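Local structure of 6-carboxyhexanoate--CoA ligase (Aquifex aeolicus, 5TVA) at residues F4-R9 with E27-A32; A20-K25 with L37-E42; E87-E92 with V175-C180; K95-I100 with V216-R221. The protein belongs to the 6-carboxyhexanoate--CoA ligase (BioW) family and binds both coenzyme A and adenosine monophosphate. One frame throughout, in Å; residues are numbered along the deposited sequence.

Contact 1. Residues F4-R9 with E27-A32; sequences FSVRMR and EELETA. With COA (coenzyme A), chain D.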
# COMPACT_ATOMS: atom_id res chain seq x y z
N PHE A 4 -12.38 -17.70 2.26
CA PHE A 4 -11.47 -17.74 3.40
C PHE A 4 -10.38 -16.71 3.18
O PHE A 4 -9.78 -16.63 2.09
CB PHE A 4 -10.87 -19.15 3.58
CG PHE A 4 -11.87 -20.19 3.99
CD1 PHE A 4 -12.67 -20.81 3.03
CD2 PHE A 4 -12.01 -20.57 5.33
CE1 PHE A 4 -13.60 -21.78 3.40
CE2 PHE A 4 -12.94 -21.54 5.71
CZ PHE A 4 -13.73 -22.15 4.74
N SER A 5 -10.12 -15.91 4.20
CA SER A 5 -9.02 -14.96 4.19
C SER A 5 -7.78 -15.66 4.75
O SER A 5 -7.85 -16.28 5.81
CB SER A 5 -9.39 -13.74 5.03
OG SER A 5 -8.24 -13.06 5.50
N VAL A 6 -6.66 -15.59 4.03
CA VAL A 6 -5.42 -16.26 4.42
C VAL A 6 -4.35 -15.20 4.61
O VAL A 6 -3.88 -14.62 3.62
CB VAL A 6 -4.97 -17.29 3.38
CG1 VAL A 6 -3.72 -18.01 3.88
CG2 VAL A 6 -6.08 -18.27 3.12
N ARG A 7 -3.96 -14.95 5.85
CA ARG A 7 -3.00 -13.89 6.16
C ARG A 7 -1.72 -14.48 6.71
O ARG A 7 -1.76 -15.25 7.68
CB ARG A 7 -3.56 -12.89 7.19
CG ARG A 7 -4.62 -11.95 6.65
CD ARG A 7 -5.20 -11.07 7.79
NE ARG A 7 -6.21 -11.80 8.55
CZ ARG A 7 -6.78 -11.38 9.70
NH1 ARG A 7 -6.43 -10.22 10.26
NH2 ARG A 7 -7.71 -12.13 10.29
N MET A 8 -0.59 -14.09 6.12
CA MET A 8 0.73 -14.56 6.53
C MET A 8 1.61 -13.37 6.87
O MET A 8 1.61 -12.36 6.16
CB MET A 8 1.38 -15.38 5.41
CG MET A 8 2.81 -15.94 5.71
SD MET A 8 4.19 -14.77 5.50
CE MET A 8 4.10 -14.45 3.73
N ARG A 9 2.35 -13.48 7.97
CA ARG A 9 3.45 -12.57 8.29
C ARG A 9 4.63 -13.40 8.76
O ARG A 9 4.45 -14.49 9.33
CB ARG A 9 3.05 -11.58 9.38
CG ARG A 9 2.83 -12.24 10.73
CD ARG A 9 2.31 -11.25 11.74
NE ARG A 9 2.45 -11.73 13.11
CZ ARG A 9 1.44 -12.26 13.81
NH1 ARG A 9 0.23 -12.35 13.26
NH2 ARG A 9 1.63 -12.68 15.04
N GLU A 27 -11.70 -24.54 -2.20
CA GLU A 27 -10.98 -25.46 -3.08
C GLU A 27 -9.63 -24.91 -3.54
O GLU A 27 -8.89 -25.63 -4.22
CB GLU A 27 -11.84 -25.82 -4.29
CG GLU A 27 -12.35 -24.62 -5.05
CD GLU A 27 -13.83 -24.36 -4.86
OE1 GLU A 27 -14.32 -24.39 -3.69
OE2 GLU A 27 -14.51 -24.12 -5.88
N GLU A 28 -9.29 -23.67 -3.19
CA GLU A 28 -7.95 -23.14 -3.42
C GLU A 28 -7.28 -22.72 -2.12
O GLU A 28 -6.21 -22.09 -2.15
CB GLU A 28 -7.98 -21.98 -4.40
CG GLU A 28 -8.94 -22.20 -5.55
CD GLU A 28 -9.43 -20.91 -6.18
OE1 GLU A 28 -8.85 -19.84 -5.87
OE2 GLU A 28 -10.40 -20.97 -6.97
N LEU A 29 -7.87 -23.06 -0.97
CA LEU A 29 -7.28 -22.72 0.32
C LEU A 29 -5.86 -23.27 0.44
O LEU A 29 -4.92 -22.53 0.74
CB LEU A 29 -8.17 -23.28 1.42
CG LEU A 29 -7.82 -22.91 2.85
CD1 LEU A 29 -7.49 -21.44 2.88
CD2 LEU A 29 -9.04 -23.21 3.74
N GLU A 30 -5.70 -24.59 0.24
CA GLU A 30 -4.39 -25.22 0.39
C GLU A 30 -3.37 -24.60 -0.55
O GLU A 30 -2.22 -24.34 -0.16
CB GLU A 30 -4.51 -26.73 0.15
CG GLU A 30 -3.17 -27.47 0.16
CD GLU A 30 -3.28 -28.90 -0.34
OE1 GLU A 30 -3.63 -29.79 0.46
OE2 GLU A 30 -3.03 -29.14 -1.54
N THR A 31 -3.78 -24.34 -1.79
CA THR A 31 -2.90 -23.68 -2.74
C THR A 31 -2.44 -22.33 -2.21
O THR A 31 -1.25 -21.99 -2.28
CB THR A 31 -3.63 -23.53 -4.07
OG1 THR A 31 -3.84 -24.83 -4.64
CG2 THR A 31 -2.79 -22.71 -5.02
N ALA A 32 -3.37 -21.53 -1.66
CA ALA A 32 -2.98 -20.23 -1.12
C ALA A 32 -2.02 -20.38 0.05
O ALA A 32 -1.07 -19.59 0.19
CB ALA A 32 -4.23 -19.45 -0.70
N1A COA D . 4.80 -4.64 8.69
C2A COA D . 5.37 -4.72 9.91
N3A COA D . 4.83 -5.46 10.87
C4A COA D . 3.68 -6.13 10.66
C5A COA D . 3.06 -6.06 9.41
C6A COA D . 3.68 -5.28 8.41
N6A COA D . 3.03 -5.17 7.04
N7A COA D . 1.96 -6.81 9.45
C8A COA D . 1.86 -7.34 10.66
N9A COA D . 2.91 -6.96 11.39
C1B COA D . 2.98 -7.35 12.83
C2B COA D . 3.82 -7.02 13.72
O2B COA D . 4.21 -5.61 13.73
C3B COA D . 2.66 -7.20 14.91
O3B COA D . 1.73 -6.11 14.73
P3B COA D . 1.48 -4.75 15.69
O7A COA D . -0.00 -4.56 15.78
O8A COA D . 2.07 -4.88 17.06
O9A COA D . 2.06 -3.52 15.04
C4B COA D . 2.11 -8.36 14.67
O4B COA D . 2.60 -8.78 13.24
C5B COA D . 0.50 -8.38 14.69
O5B COA D . -0.01 -7.88 13.50
P1A COA D . -1.42 -8.41 12.77
O1A COA D . -2.36 -7.22 12.57
O2A COA D . -2.11 -9.52 13.53
O3A COA D . -1.01 -8.94 11.26
P2A COA D . -1.83 -10.05 10.31
O4A COA D . -1.41 -11.44 10.81
O5A COA D . -3.35 -9.94 10.50
O6A COA D . -1.35 -9.80 8.71
CBP COA D . -0.60 -8.47 6.62
CCP COA D . -1.22 -8.47 8.11
CDP COA D . 0.92 -8.80 6.70
CEP COA D . -1.19 -9.66 5.83
CAP COA D . -0.86 -7.05 5.88
OAP COA D . 0.22 -6.20 5.95
C9P COA D . -1.20 -7.13 4.36
O9P COA D . -2.35 -7.19 3.98
N8P COA D . -0.14 -7.13 3.36
C7P COA D . -0.45 -7.23 1.90
C6P COA D . -0.01 -6.00 1.11
C5P COA D . 1.53 -5.70 1.13
O5P COA D . 2.14 -5.71 2.13
N4P COA D . 2.20 -5.39 -0.16
C3P COA D . 3.69 -5.13 -0.17
C2P COA D . 4.05 -4.48 -1.51
S1P COA D . 2.94 -3.05 -1.65
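Phe4 and Leu29 begin the seam along which helix 29-37 covers one face of a three-stranded antiparallel sheet, with 4-9 on the central strand. The phenyl ring of Phe4 takes Leu29 CD2 on one face, 4.1 Å above the plane and toward the rim, and the two side chains cross at about a right angle. A flat ring and a branched leucine suit the place because a methyl can settle on the ring face and shield part of both from water.

Val6 is next on the same side. Its CG1 lies anti to the backbone N (chi1 -177°), and it is the other branch, CG2, that meets the helix: it presses on Leu29 CD1 at 3.5 Å, tighter than usual for two methyls, and also reaches Ala32 CB at 4.4 Å. Alanine fits here, its methyl just meeting the valine branch.

Arg7 and Arg9 lie beside the phosphates of coenzyme A; Arg7 NH1 comes within 3.1 Å of coenzyme A O5A, and Glu51 forms a salt bridge with Arg7. Coenzyme A C4B lies over one face of the Arg9 guanidinium. In the plane of that group, at its edge, Arg9 NH1 donates to coenzyme A O4A at 3.1 Å, with an N-H...O angle of 146°.

Contact 2. Residues A20-K25 with L37-E42; sequences AERIVK and LNRPKE. With COA (coenzyme A), chain D.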
# COMPACT_ATOMS: atom_id res chain seq x y z
N ALA A 20 1.62 -11.13 3.44
CA ALA A 20 0.77 -11.22 2.26
C ALA A 20 -0.57 -11.77 2.70
O ALA A 20 -0.67 -12.43 3.74
CB ALA A 20 1.39 -12.12 1.17
N GLU A 21 -1.59 -11.52 1.89
CA GLU A 21 -2.93 -12.02 2.14
C GLU A 21 -3.52 -12.53 0.83
O GLU A 21 -3.30 -11.94 -0.23
CB GLU A 21 -3.83 -10.94 2.75
CG GLU A 21 -5.29 -11.37 2.95
CD GLU A 21 -6.06 -10.40 3.85
OE1 GLU A 21 -5.48 -9.38 4.28
OE2 GLU A 21 -7.25 -10.68 4.16
N ARG A 22 -4.25 -13.64 0.93
CA ARG A 22 -5.05 -14.19 -0.17
C ARG A 22 -6.46 -14.47 0.33
O ARG A 22 -6.65 -14.94 1.46
CB ARG A 22 -4.43 -15.49 -0.71
CG ARG A 22 -2.99 -15.32 -1.19
CD ARG A 22 -2.91 -14.70 -2.58
NE ARG A 22 -1.51 -14.58 -3.01
CZ ARG A 22 -0.75 -13.51 -2.78
NH1 ARG A 22 -1.26 -12.45 -2.15
NH2 ARG A 22 0.51 -13.49 -3.20
N ILE A 23 -7.46 -14.20 -0.50
CA ILE A 23 -8.85 -14.46 -0.17
C ILE A 23 -9.38 -15.33 -1.28
O ILE A 23 -9.47 -14.89 -2.43
CB ILE A 23 -9.68 -13.16 -0.06
CG1 ILE A 23 -8.99 -12.19 0.88
CG2 ILE A 23 -11.09 -13.48 0.38
CD1 ILE A 23 -9.64 -10.83 0.93
N VAL A 24 -9.74 -16.58 -0.96
CA VAL A 24 -10.00 -17.59 -1.97
C VAL A 24 -11.14 -18.50 -1.52
O VAL A 24 -11.49 -18.57 -0.34
CB VAL A 24 -8.74 -18.43 -2.30
CG1 VAL A 24 -7.59 -17.54 -2.76
CG2 VAL A 24 -8.31 -19.26 -1.09
N LYS A 25 -11.68 -19.23 -2.50
CA LYS A 25 -12.60 -20.34 -2.26
C LYS A 25 -11.89 -21.49 -1.57
O LYS A 25 -10.68 -21.68 -1.72
CB LYS A 25 -13.20 -20.84 -3.58
CG LYS A 25 -14.21 -19.91 -4.21
CD LYS A 25 -14.51 -20.30 -5.66
CE LYS A 25 -15.64 -19.45 -6.23
NZ LYS A 25 -15.55 -19.27 -7.71
N LEU A 37 3.31 -19.82 2.57
CA LEU A 37 4.35 -20.51 3.32
C LEU A 37 5.69 -20.45 2.58
O LEU A 37 6.76 -20.34 3.21
CB LEU A 37 3.94 -21.96 3.56
CG LEU A 37 5.00 -22.82 4.24
CD1 LEU A 37 5.32 -22.36 5.66
CD2 LEU A 37 4.62 -24.31 4.18
N ASN A 38 5.65 -20.49 1.26
CA ASN A 38 6.87 -20.48 0.46
C ASN A 38 7.38 -19.07 0.20
O ASN A 38 8.46 -18.94 -0.39
CB ASN A 38 6.62 -21.19 -0.88
CG ASN A 38 7.91 -21.52 -1.63
OD1 ASN A 38 8.76 -22.24 -1.12
ND2 ASN A 38 8.08 -20.96 -2.81
N ARG A 39 6.64 -18.03 0.63
CA ARG A 39 6.95 -16.67 0.18
C ARG A 39 8.27 -16.13 0.72
O ARG A 39 9.07 -15.63 -0.08
CB ARG A 39 5.79 -15.72 0.52
CG ARG A 39 6.01 -14.26 0.01
CD ARG A 39 4.77 -13.37 0.24
NE ARG A 39 4.95 -11.97 -0.18
CZ ARG A 39 4.65 -11.53 -1.40
NH1 ARG A 39 4.19 -12.37 -2.32
NH2 ARG A 39 4.81 -10.25 -1.72
N PRO A 40 8.55 -16.14 2.02
CA PRO A 40 9.85 -15.60 2.45
C PRO A 40 10.99 -16.60 2.27
O PRO A 40 10.81 -17.81 2.39
CB PRO A 40 9.63 -15.29 3.94
CG PRO A 40 8.55 -16.20 4.36
CD PRO A 40 7.68 -16.48 3.16
N LYS A 41 12.18 -16.06 2.00
CA LYS A 41 13.37 -16.89 1.82
C LYS A 41 13.88 -17.43 3.15
O LYS A 41 14.07 -18.65 3.32
CB LYS A 41 14.48 -16.09 1.10
CG LYS A 41 14.16 -15.56 -0.31
CD LYS A 41 12.97 -16.40 -0.92
CE LYS A 41 13.23 -17.92 -1.25
NZ LYS A 41 11.95 -18.73 -1.16
N GLU A 42 14.13 -16.54 4.10
CA GLU A 42 14.60 -16.87 5.44
C GLU A 42 13.64 -16.25 6.44
O GLU A 42 13.19 -15.14 6.22
CB GLU A 42 16.04 -16.34 5.68
CG GLU A 42 16.92 -17.17 6.62
CD GLU A 42 16.76 -18.67 6.43
OE1 GLU A 42 16.29 -19.34 7.39
OE2 GLU A 42 17.10 -19.17 5.33
N1A COA D . 4.80 -4.64 8.69
C2A COA D . 5.37 -4.72 9.91
N3A COA D . 4.83 -5.46 10.87
C4A COA D . 3.68 -6.13 10.66
C5A COA D . 3.06 -6.06 9.41
C6A COA D . 3.68 -5.28 8.41
N6A COA D . 3.03 -5.17 7.04
N7A COA D . 1.96 -6.81 9.45
C8A COA D . 1.86 -7.34 10.66
N9A COA D . 2.91 -6.96 11.39
C1B COA D . 2.98 -7.35 12.83
C2B COA D . 3.82 -7.02 13.72
O2B COA D . 4.21 -5.61 13.73
C3B COA D . 2.66 -7.20 14.91
O3B COA D . 1.73 -6.11 14.73
P3B COA D . 1.48 -4.75 15.69
O7A COA D . -0.00 -4.56 15.78
O8A COA D . 2.07 -4.88 17.06
O9A COA D . 2.06 -3.52 15.04
C4B COA D . 2.11 -8.36 14.67
O4B COA D . 2.60 -8.78 13.24
C5B COA D . 0.50 -8.38 14.69
O5B COA D . -0.01 -7.88 13.50
P1A COA D . -1.42 -8.41 12.77
O1A COA D . -2.36 -7.22 12.57
O2A COA D . -2.11 -9.52 13.53
O3A COA D . -1.01 -8.94 11.26
P2A COA D . -1.83 -10.05 10.31
O4A COA D . -1.41 -11.44 10.81
O5A COA D . -3.35 -9.94 10.50
O6A COA D . -1.35 -9.80 8.71
CBP COA D . -0.60 -8.47 6.62
CCP COA D . -1.22 -8.47 8.11
CDP COA D . 0.92 -8.80 6.70
CEP COA D . -1.19 -9.66 5.83
CAP COA D . -0.86 -7.05 5.88
OAP COA D . 0.22 -6.20 5.95
C9P COA D . -1.20 -7.13 4.36
O9P COA D . -2.35 -7.19 3.98
N8P COA D . -0.14 -7.13 3.36
C7P COA D . -0.45 -7.23 1.90
C6P COA D . -0.01 -6.00 1.11
C5P COA D . 1.53 -5.70 1.13
O5P COA D . 2.14 -5.71 2.13
N4P COA D . 2.20 -5.39 -0.16
C3P COA D . 3.69 -5.13 -0.17
C2P COA D . 4.05 -4.48 -1.51
S1P COA D . 2.94 -3.05 -1.65
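Ala20 and Arg39 form the close half of this small contact, in which the connection after helix 29-37 sends one long side chain back over strand 15-25. Arg39 CG stands anti to its own N (chi1 -177°) and the chain stays straight as far as NE, which carries the guanidinium across to the strand. There Ala20 CB lies over one face of the group, 3.7 Å from Arg39 CD and only slightly farther from NE. Alanine suits the spot, since a lone methyl lets the flat cation lie low over the strand. Ala20 also lines the coenzyme A pocket, its O 3.5 Å from coenzyme A CEP.

The other half is looser. Arg22 NH2 and Arg39 NH1 are 3.9 Å apart with no bond between them, and the two guanidinium planes stand 85° apart. Both charges are answered elsewhere: Glu35 forms a salt bridge with Arg22, and Asp162 with Arg39, which probably offsets the repulsion. A bend at chi2 (-80°) curls Arg22 back along its own strand, where NH1 donates to Glu21 O at 2.8 Å from above the carbonyl plane. On the solvent side Arg39 is itself partly exposed.

Leu36 of helix 29-37 packs on both Ala20 and Arg22, and Met8 of strand 3-12 touches Arg39, so the loop arginine lies at one end of the layer between helix and sheet.

Contact 3. Residues E87-E92 with V175-C180; sequences EGIKEE and VVAELC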
# COMPACT_ATOMS: atom_id res chain seq x y z
N GLU A 87 -5.13 16.35 -7.09
CA GLU A 87 -6.27 15.80 -6.38
C GLU A 87 -6.87 16.82 -5.41
O GLU A 87 -7.55 16.44 -4.45
CB GLU A 87 -5.91 14.50 -5.64
CG GLU A 87 -5.71 13.27 -6.53
CD GLU A 87 -7.02 12.71 -7.08
OE1 GLU A 87 -8.10 13.22 -6.72
OE2 GLU A 87 -6.99 11.77 -7.90
N GLY A 88 -6.61 18.11 -5.64
CA GLY A 88 -7.16 19.14 -4.78
C GLY A 88 -6.43 19.34 -3.48
O GLY A 88 -6.92 20.09 -2.63
N ILE A 89 -5.30 18.69 -3.28
CA ILE A 89 -4.55 18.82 -2.04
C ILE A 89 -3.70 20.09 -2.10
O ILE A 89 -3.05 20.36 -3.12
CB ILE A 89 -3.68 17.58 -1.80
CG1 ILE A 89 -4.58 16.36 -1.59
CG2 ILE A 89 -2.69 17.79 -0.65
CD1 ILE A 89 -3.82 15.10 -1.24
N LYS A 90 -3.74 20.88 -1.03
CA LYS A 90 -2.88 22.05 -0.94
C LYS A 90 -1.42 21.60 -0.98
O LYS A 90 -1.05 20.55 -0.44
CB LYS A 90 -3.16 22.85 0.33
CG LYS A 90 -4.63 23.25 0.52
CD LYS A 90 -5.04 24.41 -0.38
CE LYS A 90 -6.38 24.17 -1.07
NZ LYS A 90 -6.26 23.47 -2.42
N GLU A 91 -0.60 22.42 -1.63
CA GLU A 91 0.78 22.05 -1.90
C GLU A 91 1.56 21.79 -0.62
O GLU A 91 2.33 20.82 -0.54
CB GLU A 91 1.45 23.13 -2.74
CG GLU A 91 2.88 22.83 -3.13
CD GLU A 91 3.45 23.86 -4.08
OE1 GLU A 91 4.06 24.85 -3.60
OE2 GLU A 91 3.29 23.69 -5.31
N GLU A 92 1.37 22.64 0.39
CA GLU A 92 2.13 22.49 1.64
C GLU A 92 1.75 21.22 2.38
O GLU A 92 2.57 20.66 3.12
CB GLU A 92 1.92 23.70 2.55
CG GLU A 92 2.16 25.08 1.90
CD GLU A 92 1.24 25.40 0.72
OE1 GLU A 92 1.62 26.25 -0.12
OE2 GLU A 92 0.14 24.80 0.62
N VAL A 175 -9.80 6.98 1.11
CA VAL A 175 -8.58 7.77 1.06
C VAL A 175 -8.61 8.57 -0.23
O VAL A 175 -8.94 8.05 -1.29
CB VAL A 175 -7.36 6.86 1.17
CG1 VAL A 175 -6.06 7.63 0.83
CG2 VAL A 175 -7.31 6.26 2.58
N VAL A 176 -8.34 9.88 -0.12
CA VAL A 176 -8.39 10.75 -1.29
C VAL A 176 -7.20 10.48 -2.19
O VAL A 176 -7.34 10.36 -3.42
CB VAL A 176 -8.45 12.23 -0.86
CG1 VAL A 176 -8.42 13.14 -2.08
CG2 VAL A 176 -9.71 12.51 0.02
N ALA A 177 -6.01 10.39 -1.61
CA ALA A 177 -4.78 10.22 -2.38
C ALA A 177 -3.75 9.53 -1.50
O ALA A 177 -3.84 9.58 -0.27
CB ALA A 177 -4.22 11.57 -2.87
N GLU A 178 -2.75 8.91 -2.13
CA GLU A 178 -1.73 8.17 -1.41
C GLU A 178 -0.34 8.52 -1.94
O GLU A 178 -0.16 8.68 -3.16
CB GLU A 178 -1.98 6.67 -1.54
CG GLU A 178 -0.92 5.81 -0.81
CD GLU A 178 -1.17 4.32 -0.94
OE1 GLU A 178 -2.29 3.94 -1.34
OE2 GLU A 178 -0.27 3.52 -0.63
N LEU A 179 0.63 8.61 -1.04
CA LEU A 179 2.05 8.68 -1.39
C LEU A 179 2.79 7.48 -0.80
O LEU A 179 2.61 7.15 0.37
CB LEU A 179 2.69 9.99 -0.89
CG LEU A 179 4.22 10.14 -0.96
CD1 LEU A 179 4.72 10.29 -2.39
CD2 LEU A 179 4.70 11.33 -0.13
N CYS A 180 3.62 6.83 -1.61
CA CYS A 180 4.31 5.62 -1.18
C CYS A 180 5.65 5.47 -1.88
O CYS A 180 5.73 5.58 -3.11
CB CYS A 180 3.46 4.37 -1.47
SG CYS A 180 4.20 2.74 -1.04
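Glu87 brings the one flat side-chain group among the residues that touch here, a carboxylate, and nothing from 175-180 stacks on either of its faces. OE2 is gripped instead by two backbone N-H groups, those of Glu196 and Ile197, in the turn between strands 190-194 and 198-203. The meeting with the strand is left to the aliphatic part: chi1 and chi2 are both near -74°, and this folded chain places Glu87 CG 4.3 Å from Ala177 CB. A glutamate suits the place because its methylenes can lie on an alanine while OE2 accepts from the turn.

The peptide following Glu87 adds a looser touch, its O lying 4.2 Å from Val176 CG1. Gly88, with its positive phi, then turns the chain, and Ile89 points inward. Its CG1-CD1 arm is extended (chi2 -176°), and CD1 reaches Ala177 CB at 3.9 Å. The small methyl of Ala177 thus receives two neighbours, a glutamate stem and an isoleucine tip.

Val176 and Ala177 both face Phe218 of the neighbouring strand, a classic beta bulge. The bulge lies in the mixed sheet, whose strand 177-181 runs between strands 190-194 and 214-219. Over it passes the link from helix 73-85 to helix 91-102: Leu84 of the former also packs on Ala177, and Lys90 is the N-cap of the latter.

Contact 4. Residues K95-I100 with V216-R221; sequences KKAVEI and VYFVSR. With AMP (adenosine monophosphate), chain C.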
# COMPACT_ATOMS: atom_id res chain seq x y z
N LYS A 95 3.62 18.58 0.59
CA LYS A 95 5.05 18.69 0.87
C LYS A 95 5.40 18.13 2.25
O LYS A 95 6.46 17.52 2.42
CB LYS A 95 5.51 20.15 0.75
CG LYS A 95 5.70 20.61 -0.70
CD LYS A 95 5.61 22.13 -0.84
CE LYS A 95 6.82 22.83 -0.25
NZ LYS A 95 8.07 22.52 -0.99
N LYS A 96 4.51 18.32 3.23
CA LYS A 96 4.80 17.82 4.57
C LYS A 96 4.76 16.30 4.61
O LYS A 96 5.56 15.66 5.31
CB LYS A 96 3.82 18.41 5.60
CG LYS A 96 4.01 17.84 7.01
CD LYS A 96 3.91 18.90 8.09
CE LYS A 96 5.28 19.54 8.38
NZ LYS A 96 6.07 18.79 9.40
N ALA A 97 3.83 15.69 3.86
CA ALA A 97 3.88 14.25 3.63
C ALA A 97 5.26 13.80 3.15
O ALA A 97 5.90 12.96 3.79
CB ALA A 97 2.81 13.85 2.61
N VAL A 98 5.73 14.36 2.02
CA VAL A 98 7.06 14.00 1.49
C VAL A 98 8.13 14.21 2.55
O VAL A 98 9.01 13.36 2.76
CB VAL A 98 7.37 14.81 0.22
CG1 VAL A 98 8.83 14.65 -0.16
CG2 VAL A 98 6.49 14.37 -0.96
N GLU A 99 8.06 15.34 3.26
CA GLU A 99 9.02 15.64 4.31
C GLU A 99 9.02 14.56 5.39
O GLU A 99 10.09 14.18 5.89
CB GLU A 99 8.70 17.01 4.91
CG GLU A 99 9.67 17.48 6.00
CD GLU A 99 9.22 18.77 6.70
OE1 GLU A 99 8.13 19.30 6.38
OE2 GLU A 99 9.98 19.25 7.58
N ILE A 100 7.84 14.06 5.76
CA ILE A 100 7.76 13.11 6.87
C ILE A 100 8.39 11.77 6.49
O ILE A 100 9.09 11.15 7.29
CB ILE A 100 6.29 12.93 7.33
CG1 ILE A 100 5.77 14.20 8.00
CG2 ILE A 100 6.18 11.77 8.30
CD1 ILE A 100 4.32 14.11 8.48
N VAL A 216 1.73 7.59 3.12
CA VAL A 216 0.89 8.63 3.68
C VAL A 216 -0.45 8.53 2.97
O VAL A 216 -0.51 8.58 1.73
CB VAL A 216 1.50 10.03 3.52
CG1 VAL A 216 0.53 11.11 4.06
CG2 VAL A 216 2.83 10.11 4.26
N TYR A 217 -1.53 8.37 3.75
CA TYR A 217 -2.89 8.38 3.24
C TYR A 217 -3.50 9.75 3.49
O TYR A 217 -3.54 10.21 4.65
CB TYR A 217 -3.75 7.31 3.92
CG TYR A 217 -3.37 5.85 3.69
CD1 TYR A 217 -2.45 5.48 2.70
CD2 TYR A 217 -3.96 4.84 4.46
CE1 TYR A 217 -2.13 4.16 2.50
CE2 TYR A 217 -3.63 3.50 4.26
CZ TYR A 217 -2.71 3.17 3.27
OH TYR A 217 -2.36 1.84 3.04
N PHE A 218 -4.00 10.40 2.43
CA PHE A 218 -4.62 11.72 2.56
C PHE A 218 -6.13 11.52 2.75
O PHE A 218 -6.81 11.07 1.82
CB PHE A 218 -4.32 12.60 1.35
CG PHE A 218 -2.84 12.89 1.19
CD1 PHE A 218 -2.25 13.94 1.87
CD2 PHE A 218 -2.04 12.09 0.37
CE1 PHE A 218 -0.90 14.19 1.74
CE2 PHE A 218 -0.69 12.35 0.23
CZ PHE A 218 -0.12 13.40 0.90
N VAL A 219 -6.64 11.86 3.95
CA VAL A 219 -8.02 11.59 4.33
C VAL A 219 -8.69 12.85 4.88
O VAL A 219 -8.06 13.69 5.53
CB VAL A 219 -8.14 10.46 5.38
CG1 VAL A 219 -7.56 9.14 4.87
CG2 VAL A 219 -7.50 10.88 6.70
N SER A 220 -10.00 12.96 4.66
CA SER A 220 -10.79 14.02 5.26
C SER A 220 -11.11 13.63 6.71
O SER A 220 -11.68 12.56 6.95
CB SER A 220 -12.07 14.22 4.47
OG SER A 220 -12.71 15.43 4.85
N ARG A 221 -10.71 14.48 7.67
CA ARG A 221 -10.90 14.11 9.07
C ARG A 221 -12.35 13.76 9.39
O ARG A 221 -12.59 12.88 10.22
CB ARG A 221 -10.45 15.21 10.04
CG ARG A 221 -10.35 14.65 11.46
CD ARG A 221 -10.47 15.67 12.55
NE ARG A 221 -9.20 16.15 13.09
CZ ARG A 221 -8.76 15.92 14.32
NH1 ARG A 221 -9.47 15.19 15.17
NH2 ARG A 221 -7.59 16.42 14.71
P AMP C . 6.06 -2.41 1.54
O1P AMP C . 4.94 -2.19 0.54
O2P AMP C . 5.87 -3.73 2.27
O3P AMP C . 7.48 -2.10 1.07
O5' AMP C . 5.87 -1.30 2.67
C5' AMP C . 6.25 0.06 2.47
C4' AMP C . 5.92 0.87 3.70
O4' AMP C . 4.48 1.10 3.74
C3' AMP C . 6.27 0.18 5.02
O3' AMP C . 7.55 0.55 5.51
C2' AMP C . 5.15 0.57 5.97
O2' AMP C . 5.45 1.78 6.64
C1' AMP C . 3.97 0.80 5.02
N9 AMP C . 3.08 -0.37 4.90
C8 AMP C . 3.44 -1.66 4.73
N7 AMP C . 2.35 -2.47 4.68
C5 AMP C . 1.25 -1.71 4.81
C6 AMP C . -0.22 -1.92 4.81
N6 AMP C . -0.78 -3.15 4.68
N1 AMP C . -1.01 -0.82 4.97
C2 AMP C . -0.50 0.41 5.12
N3 AMP C . 0.82 0.66 5.12
C4 AMP C . 1.73 -0.33 4.96
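Helix 91-102 packs against the mixed sheet through Ala97, whose methyl is received by two residues of strand 214-219, Val216 and Phe218. The side chain is small enough for the backbones to come close, with Ala97 CA 6.4 Å from Val216 CA. Ala97 CB lies 3.8 Å from Val216 CG1, and the second branch, CG2, is almost as near. CB also approaches the far end of the Phe218 ring, 3.4 Å from CZ, a close contact in which the methyl meets the ring obliquely.

Phe218 does not start out toward the helix. With CG anti to its carbonyl carbon (chi1 -63°), the ring swings back along the strand until CZ arrives against the Ala97 methyl. One of its faces carries Val216 CG1, 3.9 Å above the plane and offset toward the rim, so valine, phenylalanine and alanine form one buried apolar group. The outer side of the helix is polar, with Lys96 NZ and Glu99 OE1 in a long salt bridge.

Between Val216 and Phe218 in sequence, Tyr217 leaves the opposite face of the strand. Its OH lies 3.1 Å from C2 of adenosine monophosphate and is hydrogen-bonded to Thr136 OG1, another residue of that pocket. Apolar packing of a helix on one face of a sheet is characteristic of an alpha/beta layer; here the other face of the same strand also contributes Tyr217 to the adenosine monophosphate pocket.

The contacts fall into two pairs on opposite sides of the chain's centre. Contacts 1 and 2, with centres 7 Å apart, share the antiparallel sheet: Val6 N lies 2.6 Å from Arg22 O, probably a hydrogen bond, and both contacts touch coenzyme A. Contacts 3 and 4, also 7 Å apart between centres, share helix 91-102 and the mixed sheet. There Ile89 CD1 packs on Phe218 CG at 3.4 Å, making their apolar groups continuous. Centres of different pairs are 30 to 34 Å apart, and even contacts 2 and 4 keep their nearest atoms about 12 Å from each other. Adenosine monophosphate spans part of that interval, touching Tyr217 of contact 4 and lying about 8 Å from the Arg39 side chain of contact 2.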